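Local coordinates for protein B-agarase (Agarivorans gilvus, PDB 5Z6P) that probably hydrolyses beta-galactosidic linkages of agarose as a family 50 glycoside hydrolase, at residues E668-A673 with A681-A686. Residues are numbered along the deposited sequence; the frame is centred on the assembly and turned at random.
Sequences EFHFGA and AGLVTA
The imidazole of His-670 meets Leu-683 at its edge: the backbone N-H of Leu-683 points into NE2 at 3.2 Å, nearly straight (167°) and in the ring plane. NE2 therefore accepts here, and because ND1 is hydrogen-bonded too, both ring nitrogens are engaged and the ring's rotation is fixed. His-670 CG sits between its own backbone N and carbonyl carbon (chi1 66°), which carries the ring across to Leu-683, whose CB lies 3.6 Å from NE2. Tyr-645 packs against the imidazole with its plane inclined by about 60°. Val-684 CG1 comes obliquely to the Phe-671 ring, 3.4 Å from CE1, the two side chains running alongside each other, while Met-695 and Tyr-699 of helix 689-704 also touch that phenyl. Two N-H...O bonds, Gly-672 N to Val-684 O at 3.1 Å and Ala-686 N to Gly-672 O at 2.8 Å, bridge Gly-672 with Thr-685. Apart from this bridge, Gly-672 CA makes a CA-H...O contact of 3.1 Å with Ala-681 O. The single beta bridge closes the buried loop that links strand 664-668 to helix 689-704, a strand-to-helix connection of the kind found in (beta/alpha)-barrel glycosidases.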
ATOM      1  N   GLU A 668       3.731  -3.455  -5.689  1.00 12.13           N
ATOM      2  CA  GLU A 668       4.036  -2.574  -4.576  1.00 14.23           C
ATOM      3  C   GLU A 668       4.373  -3.360  -3.315  1.00 14.53           C
ATOM      4  O   GLU A 668       3.739  -4.361  -3.013  1.00 11.44           O
ATOM      5  CB  GLU A 668       2.854  -1.658  -4.259  1.00 12.27           C
ATOM      6  CG  GLU A 668       2.472  -0.677  -5.351  1.00 14.76           C
ATOM      7  CD  GLU A 668       1.181   0.054  -5.049  1.00 14.56           C
ATOM      8  OE1 GLU A 668       0.846   0.196  -3.868  1.00 17.11           O
ATOM      9  OE2 GLU A 668       0.504   0.459  -6.003  1.00 16.41           O
ATOM     10  N   PHE A 669       5.361  -2.857  -2.577  1.00 14.03           N
ATOM     11  CA  PHE A 669       5.648  -3.272  -1.204  1.00 12.02           C
ATOM     12  C   PHE A 669       6.569  -2.220  -0.606  1.00 13.27           C
ATOM     13  O   PHE A 669       7.221  -1.485  -1.340  1.00 13.31           O
ATOM     14  CB  PHE A 669       6.302  -4.662  -1.133  1.00 13.47           C
ATOM     15  CG  PHE A 669       7.722  -4.706  -1.619  1.00 12.99           C
ATOM     16  CD1 PHE A 669       8.011  -4.731  -2.968  1.00 13.37           C
ATOM     17  CD2 PHE A 669       8.773  -4.773  -0.719  1.00 15.49           C
ATOM     18  CE1 PHE A 669       9.322  -4.784  -3.419  1.00 13.70           C
ATOM     19  CE2 PHE A 669      10.087  -4.825  -1.145  1.00 13.57           C
ATOM     20  CZ  PHE A 669      10.372  -4.829  -2.497  1.00 16.04           C
ATOM     21  N   HIS A 670       6.639  -2.150   0.715  1.00 13.61           N
ATOM     22  CA  HIS A 670       7.652  -1.284   1.302  1.00 15.57           C
ATOM     23  C   HIS A 670       7.965  -1.570   2.746  1.00 13.91           C
ATOM     24  O   HIS A 670       7.320  -2.388   3.399  1.00 15.00           O
ATOM     25  CB  HIS A 670       7.263   0.208   1.137  1.00 13.34           C
ATOM     26  CG  HIS A 670       6.041   0.638   1.893  1.00 14.03           C
ATOM     27  ND1 HIS A 670       5.124   1.525   1.370  1.00 13.03           N
ATOM     28  CD2 HIS A 670       5.611   0.347   3.141  1.00 13.74           C
ATOM     29  CE1 HIS A 670       4.171   1.742   2.259  1.00 14.11           C
ATOM     30  NE2 HIS A 670       4.450   1.050   3.345  1.00 14.50           N
ATOM     31  N   PHE A 671       8.971  -0.852   3.228  1.00 14.23           N
ATOM     32  CA  PHE A 671       9.364  -0.875   4.622  1.00 14.82           C
ATOM     33  C   PHE A 671       9.751   0.538   5.093  1.00 14.91           C
ATOM     34  O   PHE A 671      10.542   1.213   4.445  1.00 15.28           O
ATOM     35  CB  PHE A 671      10.525  -1.862   4.811  1.00 14.82           C
ATOM     36  CG  PHE A 671      10.168  -3.262   4.440  1.00 15.17           C
ATOM     37  CD1 PHE A 671       9.398  -4.034   5.283  1.00 14.06           C
ATOM     38  CD2 PHE A 671      10.563  -3.799   3.224  1.00 15.57           C
ATOM     39  CE1 PHE A 671       9.057  -5.317   4.927  1.00 14.64           C
ATOM     40  CE2 PHE A 671      10.218  -5.080   2.877  1.00 14.07           C
ATOM     41  CZ  PHE A 671       9.469  -5.836   3.725  1.00 11.74           C
ATOM     42  N   GLY A 672       9.159   0.984   6.196  1.00 13.60           N
ATOM     43  CA  GLY A 672       9.524   2.250   6.792  1.00 16.36           C
ATOM     44  C   GLY A 672       9.936   2.209   8.257  1.00 17.22           C
ATOM     45  O   GLY A 672       9.765   1.202   8.944  1.00 16.71           O
ATOM     46  N   ALA A 673      10.496   3.316   8.735  1.00 17.11           N
ATOM     47  CA  ALA A 673      10.922   3.417  10.127  1.00 16.89           C
ATOM     48  C   ALA A 673      10.622   4.822  10.631  1.00 17.75           C
ATOM     49  O   ALA A 673      10.004   5.615   9.925  1.00 17.05           O
ATOM     50  CB  ALA A 673      12.390   3.081  10.272  1.00 14.01           C
ATOM     51  N   ALA A 681       5.597   5.233  10.108  1.00 16.65           N
ATOM     52  CA  ALA A 681       6.564   4.371   9.423  1.00 16.17           C
ATOM     53  C   ALA A 681       5.927   3.531   8.304  1.00 19.00           C
ATOM     54  O   ALA A 681       6.596   2.723   7.667  1.00 22.01           O
ATOM     55  CB  ALA A 681       7.262   3.449  10.414  1.00 14.51           C
ATOM     56  N   GLY A 682       4.637   3.709   8.072  1.00 19.63           N
ATOM     57  CA  GLY A 682       4.000   3.062   6.941  1.00 18.63           C
ATOM     58  C   GLY A 682       3.304   1.746   7.254  1.00 18.41           C
ATOM     59  O   GLY A 682       2.941   1.473   8.392  1.00 19.39           O
ATOM     60  N   LEU A 683       3.125   0.922   6.231  1.00 18.50           N
ATOM     61  CA  LEU A 683       2.253  -0.251   6.346  1.00 17.26           C
ATOM     62  C   LEU A 683       2.972  -1.449   6.979  1.00 16.45           C
ATOM     63  O   LEU A 683       2.382  -2.236   7.713  1.00 16.13           O
ATOM     64  CB  LEU A 683       1.710  -0.608   4.970  1.00 14.81           C
ATOM     65  CG  LEU A 683       0.851   0.486   4.330  1.00 16.72           C
ATOM     66  CD1 LEU A 683       0.391   0.083   2.928  1.00 14.73           C
ATOM     67  CD2 LEU A 683      -0.339   0.796   5.210  1.00 18.53           C
ATOM     68  N   VAL A 684       4.250  -1.574   6.662  1.00 13.63           N
ATOM     69  CA  VAL A 684       5.113  -2.592   7.238  1.00 14.74           C
ATOM     70  C   VAL A 684       6.352  -1.878   7.784  1.00 14.34           C
ATOM     71  O   VAL A 684       6.958  -1.071   7.087  1.00 14.94           O
ATOM     72  CB  VAL A 684       5.509  -3.647   6.212  1.00 13.91           C
ATOM     73  CG1 VAL A 684       6.269  -4.782   6.879  1.00 12.49           C
ATOM     74  CG2 VAL A 684       4.266  -4.164   5.461  1.00 13.82           C
ATOM     75  N   THR A 685       6.726  -2.164   9.023  1.00 14.43           N
ATOM     76  CA  THR A 685       7.668  -1.298   9.719  1.00 15.54           C
ATOM     77  C   THR A 685       8.932  -1.978  10.253  1.00 16.61           C
ATOM     78  O   THR A 685       8.942  -3.164  10.570  1.00 17.57           O
ATOM     79  CB  THR A 685       6.970  -0.573  10.893  1.00 14.84           C
ATOM     80  OG1 THR A 685       6.615  -1.513  11.910  1.00 20.33           O
ATOM     81  CG2 THR A 685       5.725   0.120  10.421  1.00 16.85           C
ATOM     82  N   ALA A 686       9.999  -1.185  10.329  1.00 14.50           N
ATOM     83  CA  ALA A 686      11.301  -1.599  10.837  1.00 14.69           C
ATOM     84  C   ALA A 686      11.685  -0.684  12.005  1.00 17.20           C
ATOM     85  O   ALA A 686      11.074   0.363  12.175  1.00 14.07           O
ATOM     86  CB  ALA A 686      12.339  -1.532   9.742  1.00 15.56           C
TER